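Local coordinates for protein putative sortase (Streptococcus pneumoniae, PDB 2W1J) that probably acts as a class C sortase, a cysteine transpeptidase that joins pilin subunits during assembly of the pilus fibre, at residues E23-A28 against H139-V144; D33-V38 against L163-G168; D126-K131 against T176-M181. One frame throughout, in Å; residues are numbered along the deposited sequence.

Contact 1 (E23-A28 against H139-V144); sequences ERMKLA and HNIKEV
Ile141 and Lys142, at the tip of a turn, meet Arg24 and Met25 on helix 18-33. Just before them, Asn140 shapes the turn. Its OD1 accepts from Lys142 N at 2.8 Å and from Glu143 N at 3.0 Å. The bond from Lys142 N, two residues on, makes an Asx turn, and that from Glu143 N extends it to an Asx motif; the donors come from opposite faces of the amide plane. Asn140 ND2 is held by Pro102 O, so both ends of the amide are engaged.

Ile141 follows. Its CG1 stands between the backbone N and the carbonyl carbon (chi1 52°), and CD1 points at the helix. CD1 lies 3.6 Å from Arg24 CB and equally close to Arg24 CD, so the isoleucine tip presses across the arginine's aliphatic part. The guanidinium is engaged elsewhere, with Asp20 and the carbonyls of Met59 and Glu61.

Met25 SD passes Ile141 CG1 at 4.1 Å. The thioether chain bends at chi2 and chi3, which carries its methyl to Lys142. There Met25 CE sits 3.8 Å from Lys142 CD, and the two side chains cross at about a right angle. Glu143 closes the turn: its O accepts from Asn140 N.

The turn links antiparallel strands 135-139 and 144-155, a beta hairpin. Its tip packs on helix 18-33, Met25 also touches Ile103, and Lys13 of helix 5-15 binds Asn140 O.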
loop_
_atom_site.group_PDB
_atom_site.type_symbol
_atom_site.label_atom_id
_atom_site.label_comp_id
_atom_site.label_asym_id
_atom_site.label_seq_id
_atom_site.Cartn_x
_atom_site.Cartn_y
_atom_site.Cartn_z
ATOM N N GLU A 23 -12.363 0.072 -17.968
ATOM C CA GLU A 23 -11.144 -0.073 -18.771
ATOM C C GLU A 23 -9.908 -0.136 -17.876
ATOM O O GLU A 23 -9.012 -0.968 -18.066
ATOM C CB GLU A 23 -11.020 1.102 -19.750
ATOM C CG GLU A 23 -12.138 1.191 -20.787
ATOM C CD GLU A 23 -11.991 2.378 -21.729
ATOM O OE1 GLU A 23 -11.379 3.394 -21.334
ATOM O OE2 GLU A 23 -12.495 2.295 -22.869
ATOM N N ARG A 24 -9.851 0.770 -16.912
ATOM C CA ARG A 24 -8.691 0.854 -16.041
ATOM C C ARG A 24 -8.546 -0.400 -15.193
ATOM O O ARG A 24 -7.433 -0.891 -14.988
ATOM C CB ARG A 24 -8.808 2.085 -15.153
ATOM C CG ARG A 24 -8.625 3.418 -15.864
ATOM C CD ARG A 24 -9.105 4.523 -14.950
ATOM N NE ARG A 24 -8.810 5.865 -15.447
ATOM C CZ ARG A 24 -7.800 6.605 -15.006
ATOM N NH1 ARG A 24 -6.971 6.121 -14.086
ATOM N NH2 ARG A 24 -7.607 7.822 -15.498
ATOM N N MET A 25 -9.665 -0.919 -14.700
ATOM C CA MET A 25 -9.621 -2.116 -13.872
ATOM C C MET A 25 -9.233 -3.344 -14.692
ATOM O O MET A 25 -8.588 -4.251 -14.176
ATOM C CB MET A 25 -10.949 -2.318 -13.142
ATOM C CG MET A 25 -11.228 -1.224 -12.110
ATOM S SD MET A 25 -9.998 -1.048 -10.798
ATOM C CE MET A 25 -10.175 -2.613 -9.942
ATOM N N LYS A 26 -9.619 -3.380 -15.962
ATOM C CA LYS A 26 -9.171 -4.448 -16.853
ATOM C C LYS A 26 -7.645 -4.477 -16.901
ATOM O O LYS A 26 -7.015 -5.534 -16.775
ATOM C CB LYS A 26 -9.719 -4.228 -18.267
ATOM C CG LYS A 26 -9.168 -5.177 -19.336
ATOM C CD LYS A 26 -9.508 -4.683 -20.732
ATOM C CE LYS A 26 -8.280 -4.180 -21.461
ATOM N NZ LYS A 26 -7.532 -5.328 -22.030
ATOM N N LEU A 27 -7.055 -3.305 -17.084
ATOM C CA LEU A 27 -5.598 -3.201 -17.139
ATOM C C LEU A 27 -4.945 -3.588 -15.821
ATOM O O LEU A 27 -3.916 -4.258 -15.799
ATOM C CB LEU A 27 -5.170 -1.791 -17.547
ATOM C CG LEU A 27 -5.580 -1.394 -18.967
ATOM C CD1 LEU A 27 -5.345 0.090 -19.223
ATOM C CD2 LEU A 27 -4.852 -2.244 -19.993
ATOM N N ALA A 28 -5.545 -3.161 -14.717
ATOM C CA ALA A 28 -4.991 -3.457 -13.399
ATOM C C ALA A 28 -5.077 -4.954 -13.124
ATOM O O ALA A 28 -4.135 -5.553 -12.591
ATOM C CB ALA A 28 -5.722 -2.676 -12.309
ATOM N N HIS A 139 -8.560 2.316 -0.433
ATOM C CA HIS A 139 -9.423 2.992 -1.395
ATOM C C HIS A 139 -8.749 2.995 -2.747
ATOM O O HIS A 139 -7.586 3.392 -2.855
ATOM C CB HIS A 139 -9.627 4.453 -0.986
ATOM C CG HIS A 139 -10.308 4.643 0.336
ATOM N ND1 HIS A 139 -11.527 5.273 0.452
ATOM C CD2 HIS A 139 -9.931 4.314 1.596
ATOM C CE1 HIS A 139 -11.877 5.320 1.727
ATOM N NE2 HIS A 139 -10.926 4.745 2.443
ATOM N N ASN A 140 -9.475 2.577 -3.776
ATOM C CA ASN A 140 -8.978 2.696 -5.142
ATOM C C ASN A 140 -10.045 3.344 -6.019
ATOM O O ASN A 140 -11.090 3.746 -5.506
ATOM C CB ASN A 140 -8.445 1.357 -5.680
ATOM C CG ASN A 140 -9.523 0.301 -5.800
ATOM O OD1 ASN A 140 -10.667 0.599 -6.145
ATOM N ND2 ASN A 140 -9.157 -0.945 -5.539
ATOM N N ILE A 141 -9.792 3.467 -7.317
ATOM C CA ILE A 141 -10.742 4.157 -8.183
ATOM C C ILE A 141 -12.113 3.486 -8.244
ATOM O O ILE A 141 -13.106 4.137 -8.572
ATOM C CB ILE A 141 -10.212 4.344 -9.621
ATOM C CG1 ILE A 141 -9.716 3.011 -10.195
ATOM C CG2 ILE A 141 -9.113 5.394 -9.632
ATOM C CD1 ILE A 141 -9.416 3.051 -11.692
ATOM N N LYS A 142 -12.162 2.189 -7.964
ATOM C CA LYS A 142 -13.398 1.419 -8.055
ATOM C C LYS A 142 -14.199 1.393 -6.753
ATOM O O LYS A 142 -15.425 1.511 -6.778
ATOM C CB LYS A 142 -13.072 -0.014 -8.489
ATOM C CG LYS A 142 -14.275 -0.961 -8.527
ATOM C CD LYS A 142 -13.834 -2.376 -8.877
ATOM C CE LYS A 142 -14.954 -3.379 -8.675
ATOM N NZ LYS A 142 -14.463 -4.775 -8.880
ATOM N N GLU A 143 -13.524 1.223 -5.623
ATOM C CA GLU A 143 -14.236 0.858 -4.398
ATOM C C GLU A 143 -13.355 1.053 -3.173
ATOM O O GLU A 143 -12.191 1.456 -3.285
ATOM C CB GLU A 143 -14.704 -0.601 -4.474
ATOM C CG GLU A 143 -13.549 -1.597 -4.547
ATOM C CD GLU A 143 -14.011 -3.017 -4.794
ATOM O OE1 GLU A 143 -15.124 -3.385 -4.353
ATOM O OE2 GLU A 143 -13.273 -3.769 -5.453
ATOM N N VAL A 144 -13.925 0.760 -2.012
ATOM C CA VAL A 144 -13.173 0.694 -0.773
ATOM C C VAL A 144 -13.110 -0.771 -0.354
ATOM O O VAL A 144 -14.132 -1.463 -0.346
ATOM C CB VAL A 144 -13.874 1.519 0.323
ATOM C CG1 VAL A 144 -13.067 1.476 1.617
ATOM C CG2 VAL A 144 -14.064 2.958 -0.140
#

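Contact 2 (D33-V38 against L163-G168); sequences DSLNNV and LLIVPG
Asn37 reaches Ile165 because its CG lies anti to the backbone N (chi1 -171°), which swings the carboxamide out toward 163-168. Ile165 has CG1 beside its own backbone N (chi1 -70°), so its side chain lies next to the N-H that the amide seeks.

The main link is the bond from Ile165 N to Asn37 OD1, at 2.9 Å. It is nearly straight, with an N-H...O angle of 173°. The donor lies in the plane of the amide and uses a lone pair of OD1. Ile165 CG1 packs 3.4 Å from the same OD1, so apolar atoms flank the bond.

The other end of the amide is also held. Asn37 ND2 donates a hydrogen bond to a water at 2.9 Å, and that water donates to Leu163 O at 2.7 Å. ND2 also bonds to Gly98 O. These partners fix the rotation of the amide and tie it, directly or through the water, to three peptide groups.

Leu164 CD2 comes within 3.6 Å of the carbonyl Asn37 O. The apolar pair is Leu35 CD2 with Ile165 CD1, at 4.0 Å. Leu35 and Ile165 both rest on Ser100 as well. Asn37 itself is the centre of an inverse gamma turn, closed by Val38 N and Asn36 O.

An asparagine side chain here stands in for a backbone partner and joins two irregular segments at the surface. One follows helix 18-33 and runs toward the region that in class C sortases forms the lid. The other belongs to the long loop before strand 170-178, a loop that in sortases commonly helps to shape the substrate groove.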
loop_
_atom_site.group_PDB
_atom_site.type_symbol
_atom_site.label_atom_id
_atom_site.label_comp_id
_atom_site.label_asym_id
_atom_site.label_seq_id
_atom_site.Cartn_x
_atom_site.Cartn_y
_atom_site.Cartn_z
ATOM N N ASP A 33 -2.660 -10.403 -12.722
ATOM C CA ASP A 33 -2.716 -11.797 -13.141
ATOM C C ASP A 33 -1.372 -12.284 -13.697
ATOM O O ASP A 33 -1.046 -13.466 -13.586
ATOM C CB ASP A 33 -3.819 -11.999 -14.182
ATOM C CG ASP A 33 -5.217 -11.850 -13.611
ATOM O OD1 ASP A 33 -5.384 -11.730 -12.381
ATOM O OD2 ASP A 33 -6.171 -11.883 -14.420
ATOM N N SER A 34 -0.596 -11.369 -14.277
ATOM C CA SER A 34 0.691 -11.719 -14.887
ATOM C C SER A 34 1.873 -11.242 -14.057
ATOM O O SER A 34 3.005 -11.248 -14.526
ATOM C CB SER A 34 0.804 -11.136 -16.296
ATOM O OG SER A 34 0.828 -9.721 -16.274
ATOM N N LEU A 35 1.612 -10.839 -12.822
ATOM C CA LEU A 35 2.640 -10.240 -11.986
ATOM C C LEU A 35 3.893 -11.096 -11.854
ATOM O O LEU A 35 3.820 -12.271 -11.499
ATOM C CB LEU A 35 2.076 -9.971 -10.597
ATOM C CG LEU A 35 3.057 -9.378 -9.583
ATOM C CD1 LEU A 35 3.426 -7.961 -9.970
ATOM C CD2 LEU A 35 2.451 -9.427 -8.182
ATOM N N ASN A 36 5.045 -10.481 -12.093
ATOM C CA ASN A 36 6.318 -11.054 -11.688
ATOM C C ASN A 36 6.537 -10.699 -10.220
ATOM O O ASN A 36 6.955 -9.589 -9.905
ATOM C CB ASN A 36 7.458 -10.504 -12.549
ATOM C CG ASN A 36 8.803 -11.099 -12.183
ATOM O OD1 ASN A 36 8.890 -12.239 -11.722
ATOM N ND2 ASN A 36 9.864 -10.324 -12.379
ATOM N N ASN A 37 6.229 -11.643 -9.336
ATOM C CA ASN A 37 6.111 -11.363 -7.902
ATOM C C ASN A 37 7.483 -11.455 -7.240
ATOM O O ASN A 37 7.790 -12.400 -6.507
ATOM C CB ASN A 37 5.098 -12.336 -7.274
ATOM C CG ASN A 37 4.737 -12.003 -5.832
ATOM O OD1 ASN A 37 4.425 -12.911 -5.059
ATOM N ND2 ASN A 37 4.716 -10.716 -5.478
ATOM N N VAL A 38 8.308 -10.456 -7.536
ATOM C CA VAL A 38 9.657 -10.365 -7.002
ATOM C C VAL A 38 9.824 -8.969 -6.430
ATOM O O VAL A 38 9.640 -7.975 -7.137
ATOM C CB VAL A 38 10.717 -10.614 -8.095
ATOM C CG1 VAL A 38 12.119 -10.381 -7.544
ATOM C CG2 VAL A 38 10.578 -12.022 -8.657
ATOM N N LEU A 163 6.335 -10.966 2.221
ATOM C CA LEU A 163 5.757 -9.924 1.375
ATOM C C LEU A 163 5.227 -10.471 0.061
ATOM O O LEU A 163 4.711 -9.713 -0.754
ATOM C CB LEU A 163 6.806 -8.850 1.079
ATOM C CG LEU A 163 7.381 -8.163 2.321
ATOM C CD1 LEU A 163 8.408 -7.114 1.907
ATOM C CD2 LEU A 163 6.281 -7.533 3.160
ATOM N N LEU A 164 5.381 -11.773 -0.150
ATOM C CA LEU A 164 5.022 -12.390 -1.421
ATOM C C LEU A 164 3.596 -12.926 -1.394
ATOM O O LEU A 164 3.001 -13.107 -0.331
ATOM C CB LEU A 164 6.002 -13.519 -1.740
ATOM C CG LEU A 164 7.460 -13.077 -1.873
ATOM C CD1 LEU A 164 8.336 -14.288 -2.166
ATOM C CD2 LEU A 164 7.624 -12.008 -2.953
ATOM N N ILE A 165 3.047 -13.205 -2.569
ATOM C CA ILE A 165 1.700 -13.758 -2.656
ATOM C C ILE A 165 1.627 -15.091 -1.930
ATOM O O ILE A 165 2.516 -15.935 -2.076
ATOM C CB ILE A 165 1.266 -13.926 -4.136
ATOM C CG1 ILE A 165 1.032 -12.548 -4.760
ATOM C CG2 ILE A 165 0.030 -14.795 -4.253
ATOM C CD1 ILE A 165 0.918 -12.587 -6.272
ATOM N N VAL A 166 0.563 -15.271 -1.151
ATOM C CA VAL A 166 0.237 -16.571 -0.585
ATOM C C VAL A 166 -0.990 -17.083 -1.333
ATOM O O VAL A 166 -2.060 -16.493 -1.250
ATOM C CB VAL A 166 -0.084 -16.462 0.924
ATOM C CG1 VAL A 166 -0.345 -17.845 1.511
ATOM C CG2 VAL A 166 1.052 -15.751 1.666
ATOM N N PRO A 167 -0.833 -18.163 -2.115
ATOM C CA PRO A 167 -1.997 -18.678 -2.844
ATOM C C PRO A 167 -3.199 -18.932 -1.923
ATOM O O PRO A 167 -3.042 -19.490 -0.838
ATOM C CB PRO A 167 -1.484 -20.004 -3.422
ATOM C CG PRO A 167 -0.010 -19.805 -3.536
ATOM C CD PRO A 167 0.384 -18.957 -2.362
ATOM N N GLY A 168 -4.390 -18.523 -2.354
ATOM C CA GLY A 168 -5.606 -18.745 -1.570
ATOM C C GLY A 168 -5.952 -17.657 -0.565
ATOM O O GLY A 168 -6.935 -17.781 0.176
HETATM O O HOH W 1 3.362 -9.702 -3.100
#

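Contact 3 (D126-K131 against T176-M181); sequences DLTKLK and TCTPYM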
loop_
_atom_site.group_PDB
_atom_site.type_symbol
_atom_site.label_atom_id
_atom_site.label_comp_id
_atom_site.label_asym_id
_atom_site.label_seq_id
_atom_site.Cartn_x
_atom_site.Cartn_y
_atom_site.Cartn_z
ATOM N N ASP A 126 2.539 5.332 14.015
ATOM C CA ASP A 126 1.683 4.650 14.986
ATOM C C ASP A 126 1.289 3.224 14.580
ATOM O O ASP A 126 0.428 2.609 15.205
ATOM C CB ASP A 126 0.435 5.484 15.294
ATOM C CG ASP A 126 0.733 6.696 16.165
ATOM O OD1 ASP A 126 1.747 6.698 16.907
ATOM O OD2 ASP A 126 -0.057 7.658 16.102
ATOM N N LEU A 127 1.936 2.680 13.553
ATOM C CA LEU A 127 1.662 1.293 13.173
ATOM C C LEU A 127 1.911 0.334 14.334
ATOM O O LEU A 127 1.266 -0.714 14.421
ATOM C CB LEU A 127 2.523 0.880 11.980
ATOM C CG LEU A 127 1.806 0.231 10.801
ATOM C CD1 LEU A 127 0.636 1.059 10.254
ATOM C CD2 LEU A 127 2.804 -0.087 9.690
ATOM N N THR A 128 2.824 0.699 15.237
ATOM C CA THR A 128 3.125 -0.144 16.394
ATOM C C THR A 128 1.949 -0.255 17.359
ATOM O O THR A 128 1.960 -1.114 18.247
ATOM C CB THR A 128 4.336 0.379 17.193
ATOM O OG1 THR A 128 4.119 1.755 17.535
ATOM C CG2 THR A 128 5.616 0.240 16.370
ATOM N N LYS A 129 0.973 0.636 17.230
ATOM C CA LYS A 129 -0.213 0.597 18.080
ATOM C C LYS A 129 -1.258 -0.395 17.581
ATOM O O LYS A 129 -2.180 -0.745 18.316
ATOM C CB LYS A 129 -0.869 1.978 18.189
ATOM C CG LYS A 129 -0.015 3.014 18.908
ATOM C CD LYS A 129 -0.690 4.382 19.008
ATOM C CE LYS A 129 -1.931 4.356 19.878
ATOM N NZ LYS A 129 -2.520 5.725 19.999
ATOM N N LEU A 130 -1.151 -0.818 16.323
ATOM C CA LEU A 130 -2.160 -1.686 15.740
ATOM C C LEU A 130 -2.127 -3.073 16.349
ATOM O O LEU A 130 -1.059 -3.635 16.621
ATOM C CB LEU A 130 -1.983 -1.778 14.227
ATOM C CG LEU A 130 -2.229 -0.471 13.488
ATOM C CD1 LEU A 130 -2.027 -0.704 11.998
ATOM C CD2 LEU A 130 -3.618 0.094 13.799
ATOM N N LYS A 131 -3.322 -3.625 16.529
ATOM C CA LYS A 131 -3.501 -4.937 17.135
ATOM C C LYS A 131 -4.177 -5.864 16.144
ATOM O O LYS A 131 -4.932 -5.414 15.278
ATOM C CB LYS A 131 -4.385 -4.831 18.373
ATOM C CG LYS A 131 -3.775 -3.977 19.475
ATOM C CD LYS A 131 -4.630 -3.995 20.729
ATOM C CE LYS A 131 -4.473 -5.314 21.480
ATOM N NZ LYS A 131 -5.153 -5.311 22.818
ATOM N N THR A 176 6.776 -0.661 7.551
ATOM C CA THR A 176 7.541 0.505 7.997
ATOM C C THR A 176 8.824 0.052 8.682
ATOM O O THR A 176 9.083 -1.145 8.793
ATOM C CB THR A 176 6.681 1.422 8.884
ATOM O OG1 THR A 176 7.324 2.689 9.034
ATOM C CG2 THR A 176 6.422 0.808 10.256
ATOM N N CYS A 177 9.626 1.008 9.136
ATOM C CA CYS A 177 10.847 0.669 9.859
ATOM C C CYS A 177 10.584 0.538 11.350
ATOM O O CYS A 177 9.653 1.143 11.884
ATOM C CB CYS A 177 11.930 1.718 9.611
ATOM S SG CYS A 177 12.500 1.739 7.908
ATOM N N THR A 178 11.421 -0.242 12.025
ATOM C CA THR A 178 11.241 -0.494 13.447
ATOM C C THR A 178 12.566 -1.029 14.000
ATOM O O THR A 178 13.436 -1.420 13.224
ATOM C CB THR A 178 10.084 -1.503 13.644
ATOM O OG1 THR A 178 9.403 -1.247 14.877
ATOM C CG2 THR A 178 10.562 -2.945 13.575
ATOM N N PRO A 179 12.767 -1.012 15.330
ATOM C CA PRO A 179 11.968 -0.330 16.345
ATOM C C PRO A 179 11.945 1.177 16.115
ATOM O O PRO A 179 12.802 1.716 15.411
ATOM C CB PRO A 179 12.711 -0.633 17.653
ATOM C CG PRO A 179 13.525 -1.875 17.358
ATOM C CD PRO A 179 13.906 -1.742 15.915
ATOM N N TYR A 180 10.977 1.829 16.743
ATOM C CA TYR A 180 10.851 3.275 16.722
ATOM C C TYR A 180 12.208 3.918 17.038
ATOM O O TYR A 180 12.829 3.620 18.066
ATOM C CB TYR A 180 9.783 3.655 17.753
ATOM C CG TYR A 180 9.591 5.137 17.998
ATOM C CD1 TYR A 180 9.006 5.950 17.040
ATOM C CD2 TYR A 180 9.994 5.715 19.199
ATOM C CE1 TYR A 180 8.822 7.315 17.270
ATOM C CE2 TYR A 180 9.806 7.073 19.444
ATOM C CZ TYR A 180 9.231 7.866 18.470
ATOM O OH TYR A 180 9.053 9.210 18.706
ATOM N N MET A 181 12.667 4.786 16.141
ATOM C CA MET A 181 13.893 5.566 16.357
ATOM C C MET A 181 15.143 4.708 16.447
ATOM O O MET A 181 16.175 5.148 16.964
ATOM C CB MET A 181 13.752 6.512 17.550
ATOM C CG MET A 181 12.655 7.523 17.317
ATOM S SD MET A 181 12.989 8.668 15.958
ATOM C CE MET A 181 11.460 9.593 15.938
#
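Leu127 and Thr176 bury equal areas here, and Thr128 adds a smaller share. Leu127 CD2 touches Thr176 CG2 at 3.8 Å, methyl against methyl. The two side chains run alongside, pointing opposite ways. In Thr176 the hydroxyl is anti to the backbone N (chi1 -166°), and the methyl stands between N and the carbonyl carbon, facing the leucine. The hydroxyl itself bonds to Ala114 O and Thr116 OG1, so the polar branch is satisfied while the methyl packs.

Thr128 makes a looser contact. Its CG2 is 4.3 Å from Thr178 OG1, at the outer margin, and a glycerol, probably from the crystallisation liquor, lies near its side chain.

Leu127 and Thr128 sit in a 3-10 turn. Lys129 N bonds to Asp126 O at 2.9 Å, and Leu130 N to Leu127 O at 3.1 Å.

Cys177 lies in a Thr-Leu-Leu-Thr-Cys sequence that matches the TLXTC signature of sortases, so it is probably the catalytic cysteine. The turn leans on one side of the sheet at the end of strand 170-178. That strand pairs with strand 185-194 through Thr176 with Leu187 and Thr178 with His185. Leu127 also meets Val189 of strand 185-194 and Ile71 of strand 65-71.

Overall arrangement
From the N terminus, helix 18-33 opens contact 1 and the segment after it opens contact 2. The chain then runs through the first strands of the sheet to 126-131, where contact 3 begins. The second segments follow in the same order: 139-144, 163-168 and 176-181. Each contact therefore closes a loop that crosses the other two, and none lies wholly within another. Contacts 1 and 2, with centres about 18 Å apart, fasten helix 18-33 and the loop after it to loops of the beta sheet. Contact 3 joins the loop before strand 135-139 to the end of strand 170-178. It lies across the chain's centre from contact 1, about 29 Å between centres.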